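Local coordinates for protein Exo-beta-1,3-glucanase (Streptomyces sp. SirexAA-E, PDB 4PEY) that hydrolyses laminarin and laminarioligosaccharides as a secreted exo-beta-1,3-glucanase of glycoside hydrolase family 55, releasing glucose and laminaribiose, at residues N48-D53 / A404-G409; A97-F100 / T105-F108; R110-L115 / N124-S129. The protein carries 1 engineered substitution. One frame throughout, in Å; residues are numbered along the deposited sequence. Where two conformers were deposited one is given.

Interaction 1: N48-D53 / A404-G409; sequences NQFGTD and ADHGEG. With BGC (beta-D-glucopyranose), chain B.
Phe-50 and His-406 bury most of this contact, with Gln-49 supplying its polar link. The His-406 ring stands between the loop after helix 34-45 and a glucose unit, and both of its nitrogens are engaged. NE2 donates to Gln-49 OE1 at 2.7 Å, nearly straight at 167° and close to the plane of the imidazole, although it reaches the amide oxygen from a direction tilted off the carbonyl plane. ND1 donates to its neighbour Asp-405 at OD1, also 2.7 Å and in the ring plane, but there the ring comes from above the carboxylate. With CG of Gln-49 anti to the backbone N (chi1 -180°) and the rest of the chain extended, the amide is carried straight out to the imidazole and turned well out of its plane; its NE2 bonds to Gln-106 OE1, which settles which way round the amide sits.

Phe-50 lies against the same strip of chain with one corner. Its CZ is 3.9 Å from His-406 CD2, and its CE2 is 3.7 Å from Gly-407 CA, where a side chain on residue 407 would run into the ring. The rings meet obliquely, planes at 59°, while CG of Gln-49 sits over the centre of one phenyl face. His-406 O, beside CZ, is buried here with no polar partner.

Asp-405, an experimentally established substrate-binding residue, takes O6 of the chain B glucose on OD1 and O4 on OD2, each at 2.7 Å. OD1 therefore receives both a sugar hydroxyl and the imidazole N-H. His-406 itself lines the pocket, its CE1 3.2 Å from O4 of that glucose; with Gln-49 positioning the ring from behind, its ND1-H probably helps fix the rotation of the Asp-405 carboxylate and steady its negative charge.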
ATOM      1  N   ASN A  48       4.340  16.455  10.207  1.00 15.44           N
ATOM      2  CA  ASN A  48       4.935  16.882   8.936  1.00 15.41           C
ATOM      3  C   ASN A  48       4.308  16.147   7.752  1.00 14.33           C
ATOM      4  O   ASN A  48       4.983  15.397   7.047  1.00 15.48           O
ATOM      5  CB  ASN A  48       6.451  16.652   8.980  1.00 15.57           C
ATOM      6  CG  ASN A  48       7.205  17.464   7.947  1.00 17.95           C
ATOM      7  OD1 ASN A  48       6.617  18.232   7.180  1.00 19.28           O
ATOM      8  ND2 ASN A  48       8.524  17.307   7.931  1.00 17.91           N
ATOM      9  N   GLN A  49       3.014  16.370   7.536  1.00 14.25           N
ATOM     10  CA  GLN A  49       2.249  15.539   6.608  1.00 13.45           C
ATOM     11  C   GLN A  49       2.718  15.685   5.157  1.00 13.65           C
ATOM     12  O   GLN A  49       2.702  14.707   4.393  1.00 14.13           O
ATOM     13  CB  GLN A  49       0.745  15.846   6.707  1.00 13.70           C
ATOM     14  CG  GLN A  49      -0.073  14.985   5.745  1.00 13.63           C
ATOM     15  CD  GLN A  49      -1.578  15.027   5.958  1.00 15.48           C
ATOM     16  OE1 GLN A  49      -2.313  14.295   5.299  1.00 16.36           O
ATOM     17  NE2 GLN A  49      -2.043  15.882   6.858  1.00 17.24           N
ATOM     18  N   PHE A  50       3.147  16.884   4.773  1.00 14.15           N
ATOM     19  CA  PHE A  50       3.502  17.122   3.374  1.00 13.87           C
ATOM     20  C   PHE A  50       4.919  17.661   3.158  1.00 14.60           C
ATOM     21  O   PHE A  50       5.239  18.141   2.071  1.00 17.14           O
ATOM     22  CB  PHE A  50       2.486  18.080   2.738  1.00 13.38           C
ATOM     23  CG  PHE A  50       1.091  17.523   2.671  1.00 12.13           C
ATOM     24  CD1 PHE A  50       0.798  16.453   1.826  1.00 13.49           C
ATOM     25  CD2 PHE A  50       0.067  18.067   3.441  1.00 13.26           C
ATOM     26  CE1 PHE A  50      -0.487  15.937   1.754  1.00 13.57           C
ATOM     27  CE2 PHE A  50      -1.224  17.550   3.374  1.00 14.61           C
ATOM     28  CZ  PHE A  50      -1.502  16.489   2.530  1.00 14.64           C
ATOM     29  N   GLY A  51       5.770  17.562   4.173  1.00 14.86           N
ATOM     30  CA  GLY A  51       7.128  18.052   4.054  1.00 14.83           C
ATOM     31  C   GLY A  51       7.988  17.151   3.188  1.00 14.16           C
ATOM     32  O   GLY A  51       7.560  16.065   2.788  1.00 14.76           O
ATOM     33  N   THR A  52       9.213  17.594   2.915  1.00 14.69           N
ATOM     34  CA  THR A  52      10.116  16.845   2.049  1.00 14.97           C
ATOM     35  C   THR A  52      11.178  16.059   2.819  1.00 13.71           C
ATOM     36  O   THR A  52      11.975  15.340   2.214  1.00 16.52           O
ATOM     37  CB  THR A  52      10.814  17.777   1.040  1.00 18.27           C
ATOM     38  OG1 THR A  52      11.429  18.870   1.734  1.00 20.52           O
ATOM     39  CG2 THR A  52       9.803  18.325   0.026  1.00 19.88           C
ATOM     40  N   ASP A  53      11.179  16.158   4.145  1.00 15.42           N
ATOM     41  CA  ASP A  53      12.135  15.378   4.921  1.00 14.56           C
ATOM     42  C   ASP A  53      11.737  13.895   4.914  1.00 13.80           C
ATOM     43  O   ASP A  53      10.555  13.556   4.830  1.00 14.46           O
ATOM     44  CB  ASP A  53      12.251  15.918   6.351  1.00 17.20           C
ATOM     45  CG  ASP A  53      13.075  17.212   6.426  1.00 22.80           C
ATOM     46  OD1 ASP A  53      13.794  17.540   5.458  1.00 26.10           O
ATOM     47  OD2 ASP A  53      13.023  17.892   7.465  1.00 27.75           O
ATOM     48  N   ALA A 404      -5.265  13.537  -3.869  1.00 10.50           N
ATOM     49  CA  ALA A 404      -5.378  14.215  -2.572  1.00 10.01           C
ATOM     50  C   ALA A 404      -6.749  14.868  -2.371  1.00 12.34           C
ATOM     51  O   ALA A 404      -7.255  15.552  -3.261  1.00 13.84           O
ATOM     52  CB  ALA A 404      -4.279  15.271  -2.416  1.00 11.85           C
ATOM     53  N   ASP A 405      -7.332  14.648  -1.195  1.00 11.76           N
ATOM     54  CA  ASP A 405      -8.595  15.275  -0.805  1.00 12.52           C
ATOM     55  C   ASP A 405      -8.383  16.474   0.109  1.00 14.09           C
ATOM     56  O   ASP A 405      -9.319  17.215   0.394  1.00 15.74           O
ATOM     57  CB  ASP A 405      -9.470  14.269  -0.074  1.00 13.60           C
ATOM     58  CG  ASP A 405      -8.792  13.752   1.170  1.00 13.09           C
ATOM     59  OD1 ASP A 405      -9.066  14.271   2.278  1.00 14.73           O
ATOM     60  OD2 ASP A 405      -7.926  12.865   1.022  1.00 14.91           O
ATOM     61  N   HIS A 406      -7.160  16.631   0.605  1.00 13.98           N
ATOM     62  CA  HIS A 406      -6.832  17.743   1.492  1.00 14.49           C
ATOM     63  C   HIS A 406      -5.370  18.110   1.289  1.00 13.52           C
ATOM     64  O   HIS A 406      -4.626  17.363   0.652  1.00 13.88           O
ATOM     65  CB  HIS A 406      -7.114  17.387   2.959  1.00 12.84           C
ATOM     66  CG  HIS A 406      -6.272  16.267   3.484  1.00 12.69           C
ATOM     67  ND1 HIS A 406      -6.651  14.943   3.396  1.00 12.53           N
ATOM     68  CD2 HIS A 406      -5.072  16.272   4.115  1.00 14.36           C
ATOM     69  CE1 HIS A 406      -5.715  14.182   3.936  1.00 13.71           C
ATOM     70  NE2 HIS A 406      -4.743  14.963   4.377  1.00 14.02           N
ATOM     71  N   GLY A 407      -4.965  19.262   1.818  1.00 15.18           N
ATOM     72  CA  GLY A 407      -3.620  19.759   1.621  1.00 14.80           C
ATOM     73  C   GLY A 407      -3.589  20.946   0.676  1.00 16.09           C
ATOM     74  O   GLY A 407      -4.609  21.602   0.441  1.00 19.94           O
ATOM     75  N   GLU A 408      -2.407  21.213   0.132  1.00 15.51           N
ATOM     76  CA  GLU A 408      -2.205  22.312  -0.808  1.00 18.10           C
ATOM     77  C   GLU A 408      -2.282  21.823  -2.244  1.00 14.74           C
ATOM     78  O   GLU A 408      -1.824  20.721  -2.556  1.00 15.83           O
ATOM     79  CB  GLU A 408      -0.849  22.982  -0.565  1.00 22.28           C
ATOM     80  CG  GLU A 408      -0.736  23.698   0.769  1.00 27.98           C
ATOM     81  CD  GLU A 408      -1.363  25.079   0.744  1.00 38.12           C
ATOM     82  OE1 GLU A 408      -1.678  25.571  -0.362  1.00 41.88           O
ATOM     83  OE2 GLU A 408      -1.540  25.676   1.830  1.00 42.41           O
ATOM     84  N   GLY A 409      -2.859  22.641  -3.118  1.00 14.57           N
ATOM     85  CA  GLY A 409      -2.927  22.305  -4.529  1.00 16.10           C
ATOM     86  C   GLY A 409      -4.002  21.279  -4.829  1.00 15.59           C
ATOM     87  O   GLY A 409      -3.827  20.429  -5.699  1.00 17.33           O
TER
HETATM   88  C2  BGC B   3      -9.947   8.912   3.380  0.51 14.11           C
HETATM   89  C3  BGC B   3      -8.567   9.481   3.064  0.51 15.30           C
HETATM   90  C4  BGC B   3      -8.522  10.954   3.435  0.51 16.26           C
HETATM   91  C5  BGC B   3      -8.899  11.124   4.898  0.51 17.33           C
HETATM   92  C6  BGC B   3      -8.828  12.586   5.312  0.51 20.52           C
HETATM   93  C1  BGC B   3     -10.420   9.296   4.784  0.51 15.90           C
HETATM   94  O2  BGC B   3      -9.914   7.499   3.236  0.51 14.78           O
HETATM   95  O3  BGC B   3      -8.298   9.343   1.685  0.51 15.27           O
HETATM   96  O4  BGC B   3      -7.244  11.491   3.186  0.51 15.41           O
HETATM   97  O5  BGC B   3     -10.223  10.671   5.060  0.51 18.46           O
HETATM   98  O6  BGC B   3      -9.881  13.296   4.701  0.51 26.24           O

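Interaction 2: A97-F100 / T105-F108; sequences AGWF and TQNF. With BGC (beta-D-glucopyranose), chain C; BGC (beta-D-glucopyranose), chain B.
Ala-97 and Asn-107 face each other with their CA atoms 7.3 Å apart, Phe-100 and Gln-106 with theirs at 8.0 Å, so the two segments run past each other as the arms of one tight loop. A short 3-10 turn at 98-99, with Phe-100 N bonded back to Ala-97 O, shapes the first arm; the second bends through an inverse gamma turn centred on Asn-107.

Across the gap Trp-99 NE1 donates to Asn-107 OD1 at 2.9 Å, at 163° and in the carbonyl plane, and the oxygen lies at the indole edge within its plane. A chi1 of 71° sets CG of Trp-99 between its own backbone N and carbonyl carbon, folding the indole back so that CB of Phe-100 rests over the middle of one face. Farther along the ring, CH2 of Trp-99 is 4.0 Å from Gln-106 CB. The Gln-106 amide crosses the Phe-100 ring obliquely, OE1, bonded to Gln-49, over one face and NE2 approaching CZ to 3.5 Å. Asn-107 ND2 bonds to Ala-127 O, so its amide is held at both ends. Were Trp-99 cut back to an alanine, Asn-107 OD1 would probably lose its indole donor, and a gap would be likely to open beside Gln-106 and Phe-100.

Glucose units lie at both ends of the contact. Gly-98 CA comes within 3.3 Å of O5 of the chain C sugar, where a CB would strike O6. At the other end, Phe-108 CZ is 3.5 Å from O4 of the chain B sugar and Thr-105 O packs on its C5. This is a loop leading from strand 87-94 to strand 110-113 in the N-terminal beta-helix of a family 55 glucanase, shared between two glycan sites, one of them the substrate pocket.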
ATOM      1  N   ALA A  97      -2.484   9.090  17.428  1.00 15.52           N
ATOM      2  CA  ALA A  97      -3.051  10.204  16.680  1.00 14.95           C
ATOM      3  C   ALA A  97      -3.160  11.504  17.484  1.00 16.26           C
ATOM      4  O   ALA A  97      -4.041  12.324  17.228  1.00 18.12           O
ATOM      5  CB  ALA A  97      -4.416   9.804  16.134  1.00 14.29           C
ATOM      6  N   GLY A  98      -2.249  11.704  18.433  1.00 17.12           N
ATOM      7  CA  GLY A  98      -2.278  12.895  19.271  1.00 17.71           C
ATOM      8  C   GLY A  98      -2.242  14.198  18.484  1.00 17.35           C
ATOM      9  O   GLY A  98      -2.926  15.162  18.833  1.00 19.54           O
ATOM     10  N   TRP A  99      -1.468  14.219  17.400  1.00 17.82           N
ATOM     11  CA  TRP A  99      -1.254  15.454  16.645  1.00 17.19           C
ATOM     12  C   TRP A  99      -2.534  15.914  15.948  1.00 16.75           C
ATOM     13  O   TRP A  99      -2.677  17.091  15.605  1.00 18.96           O
ATOM     14  CB  TRP A  99      -0.137  15.269  15.612  1.00 17.08           C
ATOM     15  CG  TRP A  99      -0.547  14.387  14.462  1.00 16.60           C
ATOM     16  CD1 TRP A  99      -0.523  13.017  14.422  1.00 15.94           C
ATOM     17  CD2 TRP A  99      -1.054  14.817  13.190  1.00 15.98           C
ATOM     18  NE1 TRP A  99      -0.979  12.573  13.199  1.00 15.65           N
ATOM     19  CE2 TRP A  99      -1.309  13.656  12.426  1.00 15.56           C
ATOM     20  CE3 TRP A  99      -1.310  16.075  12.621  1.00 17.59           C
ATOM     21  CZ2 TRP A  99      -1.820  13.710  11.126  1.00 16.50           C
ATOM     22  CZ3 TRP A  99      -1.810  16.127  11.326  1.00 19.09           C
ATOM     23  CH2 TRP A  99      -2.062  14.950  10.594  1.00 18.19           C
ATOM     24  N   PHE A 100      -3.456  14.979  15.737  1.00 17.70           N
ATOM     25  CA  PHE A 100      -4.704  15.260  15.036  1.00 18.67           C
ATOM     26  C   PHE A 100      -5.873  14.992  15.980  1.00 19.78           C
ATOM     27  O   PHE A 100      -6.957  14.598  15.553  1.00 18.64           O
ATOM     28  CB  PHE A 100      -4.802  14.408  13.761  1.00 18.22           C
ATOM     29  CG  PHE A 100      -5.693  14.988  12.683  1.00 20.68           C
ATOM     30  CD1 PHE A 100      -5.724  16.351  12.433  1.00 24.41           C
ATOM     31  CD2 PHE A 100      -6.465  14.153  11.887  1.00 21.03           C
ATOM     32  CE1 PHE A 100      -6.537  16.872  11.427  1.00 26.00           C
ATOM     33  CE2 PHE A 100      -7.280  14.665  10.883  1.00 21.60           C
ATOM     34  CZ  PHE A 100      -7.314  16.022  10.648  1.00 24.40           C
ATOM     35  N   THR A 105      -7.100   9.223  10.759  1.00 13.68           N
ATOM     36  CA  THR A 105      -7.329   9.088   9.319  1.00 12.40           C
ATOM     37  C   THR A 105      -6.355   9.860   8.427  1.00 12.79           C
ATOM     38  O   THR A 105      -6.509   9.846   7.202  1.00 13.78           O
ATOM     39  CB  THR A 105      -8.768   9.515   8.908  1.00 14.54           C
ATOM     40  OG1 THR A 105      -8.984  10.901   9.216  1.00 16.19           O
ATOM     41  CG2 THR A 105      -9.810   8.647   9.600  1.00 14.41           C
ATOM     42  N   GLN A 106      -5.360  10.524   9.012  1.00 13.14           N
ATOM     43  CA  GLN A 106      -4.289  11.090   8.187  1.00 11.65           C
ATOM     44  C   GLN A 106      -2.916  10.527   8.585  1.00 11.67           C
ATOM     45  O   GLN A 106      -1.879  11.105   8.254  1.00 13.08           O
ATOM     46  CB  GLN A 106      -4.314  12.631   8.246  1.00 12.65           C
ATOM     47  CG  GLN A 106      -5.624  13.158   7.640  1.00 13.21           C
ATOM     48  CD  GLN A 106      -5.751  14.665   7.539  1.00 14.52           C
ATOM     49  OE1 GLN A 106      -4.779  15.412   7.681  1.00 17.48           O
ATOM     50  NE2 GLN A 106      -6.970  15.119   7.266  1.00 15.86           N
ATOM     51  N   ASN A 107      -2.914   9.377   9.257  1.00 11.17           N
ATOM     52  CA  ASN A 107      -1.657   8.737   9.656  1.00 11.48           C
ATOM     53  C   ASN A 107      -1.101   7.881   8.510  1.00 11.21           C
ATOM     54  O   ASN A 107      -1.226   6.644   8.512  1.00 12.03           O
ATOM     55  CB  ASN A 107      -1.852   7.901  10.929  1.00 12.05           C
ATOM     56  CG  ASN A 107      -1.878   8.761  12.197  1.00 11.50           C
ATOM     57  OD1 ASN A 107      -1.669   9.975  12.135  1.00 13.10           O
ATOM     58  ND2 ASN A 107      -2.135   8.133  13.353  1.00 12.94           N
ATOM     59  N   PHE A 108      -0.486   8.572   7.547  1.00 11.14           N
ATOM     60  CA  PHE A 108      -0.014   7.999   6.284  1.00 10.56           C
ATOM     61  C   PHE A 108       1.503   7.851   6.216  1.00 10.30           C
ATOM     62  O   PHE A 108       2.224   8.442   7.017  1.00 11.36           O
ATOM     63  CB  PHE A 108      -0.395   8.885   5.089  1.00 11.24           C
ATOM     64  CG  PHE A 108      -1.846   9.293   5.019  1.00 10.68           C
ATOM     65  CD1 PHE A 108      -2.870   8.372   5.198  1.00 12.09           C
ATOM     66  CD2 PHE A 108      -2.177  10.613   4.723  1.00 11.77           C
ATOM     67  CE1 PHE A 108      -4.203   8.771   5.099  1.00 12.13           C
ATOM     68  CE2 PHE A 108      -3.501  11.017   4.608  1.00 11.41           C
ATOM     69  CZ  PHE A 108      -4.518  10.094   4.798  1.00 11.87           C
TER
HETATM   70  C2  BGC C   1      -2.378  10.856  22.463  1.00 21.32           C
HETATM   71  C3  BGC C   1      -1.004  11.052  23.090  1.00 21.32           C
HETATM   72  C4  BGC C   1      -0.465  12.457  22.826  1.00 21.32           C
HETATM   73  C5  BGC C   1      -1.510  13.517  23.165  1.00 21.32           C
HETATM   74  C6  BGC C   1      -1.001  14.923  22.819  1.00 21.32           C
HETATM   75  C1  BGC C   1      -3.327  12.002  22.783  1.00 21.32           C
HETATM   76  O1  BGC C   1      -4.484  11.830  21.981  1.00 21.32           O
HETATM   77  O2  BGC C   1      -2.921   9.630  22.920  1.00 21.32           O
HETATM   78  O3  BGC C   1      -0.137  10.078  22.548  1.00 21.32           O
HETATM   79  O4  BGC C   1       0.699  12.667  23.601  1.00 21.32           O
HETATM   80  O5  BGC C   1      -2.723  13.253  22.481  1.00 21.32           O
HETATM   81  O6  BGC C   1      -0.604  14.997  21.459  1.00 21.32           O
HETATM   82  C2  BGC B   3      -9.947   8.912   3.380  0.51 14.11           C
HETATM   83  C3  BGC B   3      -8.567   9.481   3.064  0.51 15.30           C
HETATM   84  C4  BGC B   3      -8.522  10.954   3.435  0.51 16.26           C
HETATM   85  C5  BGC B   3      -8.899  11.124   4.898  0.51 17.33           C
HETATM   86  C6  BGC B   3      -8.828  12.586   5.312  0.51 20.52           C
HETATM   87  C1  BGC B   3     -10.420   9.296   4.784  0.51 15.90           C
HETATM   88  O2  BGC B   3      -9.914   7.499   3.236  0.51 14.78           O
HETATM   89  O3  BGC B   3      -8.298   9.343   1.685  0.51 15.27           O
HETATM   90  O4  BGC B   3      -7.244  11.491   3.186  0.51 15.41           O
HETATM   91  O5  BGC B   3     -10.223  10.671   5.060  0.51 18.46           O
HETATM   92  O6  BGC B   3      -9.881  13.296   4.701  0.51 26.24           O

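Interaction 3: R110-L115 / N124-S129. With BGC (beta-D-glucopyranose), chain D.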
ATOM      1  N   ARG A 110       4.316   5.638   6.329  1.00 10.71           N
ATOM      2  CA  ARG A 110       5.321   5.202   7.296  1.00  9.60           C
ATOM      3  C   ARG A 110       5.344   3.680   7.273  1.00 11.13           C
ATOM      4  O   ARG A 110       4.480   3.068   6.653  1.00 12.25           O
ATOM      5  CB  ARG A 110       5.017   5.758   8.697  1.00 10.38           C
ATOM      6  CG  ARG A 110       3.693   5.281   9.314  1.00 11.30           C
ATOM      7  CD  ARG A 110       3.203   6.261  10.382  1.00 11.92           C
ATOM      8  NE  ARG A 110       2.692   7.483   9.765  1.00 12.63           N
ATOM      9  CZ  ARG A 110       2.404   8.607  10.417  1.00 11.51           C
ATOM     10  NH1 ARG A 110       2.610   8.700  11.734  1.00 12.84           N
ATOM     11  NH2 ARG A 110       1.932   9.651   9.744  1.00 11.80           N
ATOM     12  N   SER A 111       6.326   3.050   7.910  1.00 11.17           N
ATOM     13  CA  SER A 111       6.390   1.591   7.839  1.00 10.77           C
ATOM     14  C   SER A 111       7.185   0.954   8.960  1.00 11.24           C
ATOM     15  O   SER A 111       8.091   1.572   9.516  1.00 12.02           O
ATOM     16  CB  SER A 111       6.992   1.153   6.497  1.00 11.18           C
ATOM     17  OG  SER A 111       8.332   1.604   6.378  1.00 12.98           O
ATOM     18  N   ALA A 112       6.841  -0.298   9.263  1.00  9.60           N
ATOM     19  CA  ALA A 112       7.587  -1.132  10.213  1.00 10.08           C
ATOM     20  C   ALA A 112       7.839  -2.487   9.583  1.00 10.76           C
ATOM     21  O   ALA A 112       6.926  -3.067   8.998  1.00 11.94           O
ATOM     22  CB  ALA A 112       6.823  -1.301  11.525  1.00 12.16           C
ATOM     23  N   GLU A 113       9.064  -2.990   9.704  1.00 11.30           N
ATOM     24  CA  GLU A 113       9.412  -4.284   9.124  1.00 11.32           C
ATOM     25  C   GLU A 113      10.513  -5.017   9.897  1.00 11.29           C
ATOM     26  O   GLU A 113      11.462  -4.409  10.378  1.00 11.92           O
ATOM     27  CB  GLU A 113       9.837  -4.094   7.657  1.00 11.50           C
ATOM     28  CG  GLU A 113      10.154  -5.375   6.886  1.00 12.66           C
ATOM     29  CD  GLU A 113      10.306  -5.133   5.392  1.00 12.06           C
ATOM     30  OE1 GLU A 113      10.794  -4.045   4.993  1.00 13.28           O
ATOM     31  OE2 GLU A 113       9.932  -6.031   4.604  1.00 14.82           O
ATOM     32  N   ASN A 114      10.373  -6.335  10.010  1.00 10.84           N
ATOM     33  CA  ASN A 114      11.493  -7.199  10.411  1.00 11.06           C
ATOM     34  C   ASN A 114      12.011  -6.932  11.825  1.00 11.57           C
ATOM     35  O   ASN A 114      13.224  -6.895  12.070  1.00 12.90           O
ATOM     36  CB  ASN A 114      12.639  -7.068   9.388  1.00 12.36           C
ATOM     37  CG  ASN A 114      13.626  -8.230   9.457  1.00 12.31           C
ATOM     38  OD1 ASN A 114      13.255  -9.352   9.804  1.00 12.41           O
ATOM     39  ND2 ASN A 114      14.889  -7.964   9.118  1.00 13.38           N
ATOM     40  N   LEU A 115      11.071  -6.773  12.751  1.00 12.31           N
ATOM     41  CA  LEU A 115      11.372  -6.588  14.168  1.00 10.90           C
ATOM     42  C   LEU A 115      10.515  -7.504  15.022  1.00 12.34           C
ATOM     43  O   LEU A 115       9.377  -7.823  14.652  1.00 13.27           O
ATOM     44  CB  LEU A 115      11.123  -5.139  14.605  1.00 12.25           C
ATOM     45  CG  LEU A 115      11.999  -4.036  14.019  1.00 12.50           C
ATOM     46  CD1 LEU A 115      11.334  -2.690  14.204  1.00 16.02           C
ATOM     47  CD2 LEU A 115      13.364  -4.048  14.685  1.00 13.88           C
ATOM     48  N   ASN A 124       1.111  -3.583  21.613  1.00 11.94           N
ATOM     49  CA  ASN A 124       1.696  -2.560  20.756  1.00 12.74           C
ATOM     50  C   ASN A 124       0.596  -1.806  20.019  1.00 12.74           C
ATOM     51  O   ASN A 124      -0.330  -2.435  19.518  1.00 13.44           O
ATOM     52  CB  ASN A 124       2.660  -3.190  19.743  1.00 11.82           C
ATOM     53  CG  ASN A 124       3.540  -2.167  19.070  1.00 11.59           C
ATOM     54  OD1 ASN A 124       4.561  -1.761  19.625  1.00 12.87           O
ATOM     55  ND2 ASN A 124       3.152  -1.736  17.870  1.00 14.21           N
ATOM     56  N   ARG A 125       0.693  -0.478  19.933  1.00 12.23           N
ATOM     57  CA  ARG A 125      -0.307   0.304  19.206  0.52 13.20           C
ATOM     58  C   ARG A 125       0.224   0.783  17.860  1.00 11.66           C
ATOM     59  O   ARG A 125       1.213   1.529  17.797  1.00 12.82           O
ATOM     60  CB  ARG A 125      -0.776   1.512  20.023  0.52 14.22           C
ATOM     61  CG  ARG A 125      -1.910   2.280  19.338  0.52 15.05           C
ATOM     62  CD  ARG A 125      -2.144   3.654  19.953  0.52 17.04           C
ATOM     63  NE  ARG A 125      -2.233   3.594  21.408  0.52 18.96           N
ATOM     64  CZ  ARG A 125      -3.329   3.256  22.079  0.52 20.75           C
ATOM     65  NH1 ARG A 125      -3.312   3.234  23.405  0.52 21.83           N
ATOM     66  NH2 ARG A 125      -4.440   2.937  21.427  0.52 21.32           N
ATOM     67  N   TRP A 126      -0.446   0.360  16.788  1.00 12.38           N
ATOM     68  CA  TRP A 126      -0.105   0.752  15.411  1.00 12.69           C
ATOM     69  C   TRP A 126      -1.357   1.367  14.776  1.00 13.32           C
ATOM     70  O   TRP A 126      -2.039   0.738  13.960  1.00 13.69           O
ATOM     71  CB  TRP A 126       0.415  -0.463  14.621  1.00 14.11           C
ATOM     72  CG  TRP A 126       0.930  -0.211  13.215  1.00 14.21           C
ATOM     73  CD1 TRP A 126       0.318  -0.564  12.043  1.00 15.25           C
ATOM     74  CD2 TRP A 126       2.171   0.413  12.846  1.00 14.82           C
ATOM     75  NE1 TRP A 126       1.091  -0.191  10.971  1.00 15.96           N
ATOM     76  CE2 TRP A 126       2.232   0.413  11.432  1.00 14.84           C
ATOM     77  CE3 TRP A 126       3.230   0.974  13.569  1.00 14.51           C
ATOM     78  CZ2 TRP A 126       3.313   0.956  10.728  1.00 15.75           C
ATOM     79  CZ3 TRP A 126       4.308   1.507  12.866  1.00 15.08           C
ATOM     80  CH2 TRP A 126       4.335   1.499  11.458  1.00 15.26           C
ATOM     81  N   ALA A 127      -1.674   2.593  15.184  1.00 12.27           N
ATOM     82  CA  ALA A 127      -2.943   3.220  14.812  1.00 13.23           C
ATOM     83  C   ALA A 127      -2.795   4.044  13.542  1.00 13.20           C
ATOM     84  O   ALA A 127      -2.682   5.274  13.580  1.00 13.92           O
ATOM     85  CB  ALA A 127      -3.460   4.080  15.956  1.00 14.78           C
ATOM     86  N   VAL A 128      -2.804   3.348  12.413  1.00 12.06           N
ATOM     87  CA  VAL A 128      -2.480   3.948  11.131  1.00 11.23           C
ATOM     88  C   VAL A 128      -3.672   3.973  10.196  1.00 12.27           C
ATOM     89  O   VAL A 128      -4.663   3.258  10.409  1.00 12.46           O
ATOM     90  CB  VAL A 128      -1.337   3.180  10.446  1.00 10.96           C
ATOM     91  CG1 VAL A 128      -0.081   3.243  11.309  1.00 13.07           C
ATOM     92  CG2 VAL A 128      -1.744   1.726  10.196  1.00 11.33           C
ATOM     93  N   SER A 129      -3.587   4.797   9.157  1.00 10.56           N
ATOM     94  CA  SER A 129      -4.497   4.628   8.029  1.00 10.52           C
ATOM     95  C   SER A 129      -3.695   4.131   6.829  1.00 10.78           C
ATOM     96  O   SER A 129      -2.881   3.212   6.985  1.00 11.50           O
ATOM     97  CB  SER A 129      -5.267   5.915   7.750  1.00 13.11           C
ATOM     98  OG  SER A 129      -6.175   6.110   8.831  1.00 12.92           O
TER
HETATM   99  C2  BGC D   3       1.456   3.996  23.238  0.93 27.31           C
HETATM  100  C3  BGC D   3       1.131   2.789  24.109  0.93 26.38           C
HETATM  101  C4  BGC D   3       2.336   2.376  24.957  0.93 26.01           C
HETATM  102  C5  BGC D   3       2.943   3.584  25.665  0.93 29.62           C
HETATM  103  C6  BGC D   3       4.255   3.226  26.354  0.93 32.44           C
HETATM  104  C1  BGC D   3       2.047   5.103  24.101  0.93 29.29           C
HETATM  105  O2  BGC D   3       0.287   4.460  22.581  0.93 24.12           O
HETATM  106  O3  BGC D   3       0.725   1.726  23.283  0.93 23.98           O
HETATM  107  O4  BGC D   3       1.940   1.423  25.924  0.93 28.07           O
HETATM  108  O5  BGC D   3       3.207   4.616  24.740  0.93 27.17           O
HETATM  109  O6  BGC D   3       4.560   4.190  27.338  0.93 34.15           O
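A chi1 of -175° turns the indole of Trp-126 away from its own backbone N and across to strand 110-113, bringing its six-membered ring down beside Ala-112. Its CH2 corner does the touching: it lies 3.7 Å from Ala-112 CB, 3.8 Å from Ser-111 C, and 4.4 Å from Arg-110 CG, so one corner spans three successive residues of the strand. All three meet the ring obliquely. One indole face is covered by Val-128 CG1, 3.6 Å above its plane and offset toward the rim. Beyond the two segments, the indole also packs on Val-93 and Leu-143 of neighbouring strands.

Arg-110 adds only its aliphatic part here; its guanidinium runs on to backbone oxygens, NE to Phe-108 O and NH1 to Ile-71 O. Next to Trp-126 in sequence, Arg-125 serves a different purpose. Its side chain is bent at chi3, and in the conformer given NE donates to O2 of the chain D glucose at 2.9 Å and 167°, the oxygen lying in the guanidinium plane at its edge; a second conformer makes this grip less certain.

No hydrogen bond crosses between the segments: their contact is apolar and van der Waals in kind, an indole filling the interior of the N-terminal beta-helix, while the neighbouring arginine points one N-H, that of NE, at a bound glucose.

From the N terminus, residues 48-53 come first, in the loop after helix 34-45, but their partners at 404-409 follow only after some 350 residues. Interaction 1 thus closes a very long loop, joining the N-terminal beta-helix to the C-terminal one, where the loop after strand 399-403 reaches the substrate. Within that span lie interactions 2 and 3, both local and in series: 97-100 with 105-108 closes first, then 110-115 with 124-129. None cross. Interactions 1 and 2 touch through their glutamines, and both meet the chain B glucose. Asn-107 ties interaction 2 to the backbone of 124-129, whereas interactions 1 and 3 do not touch.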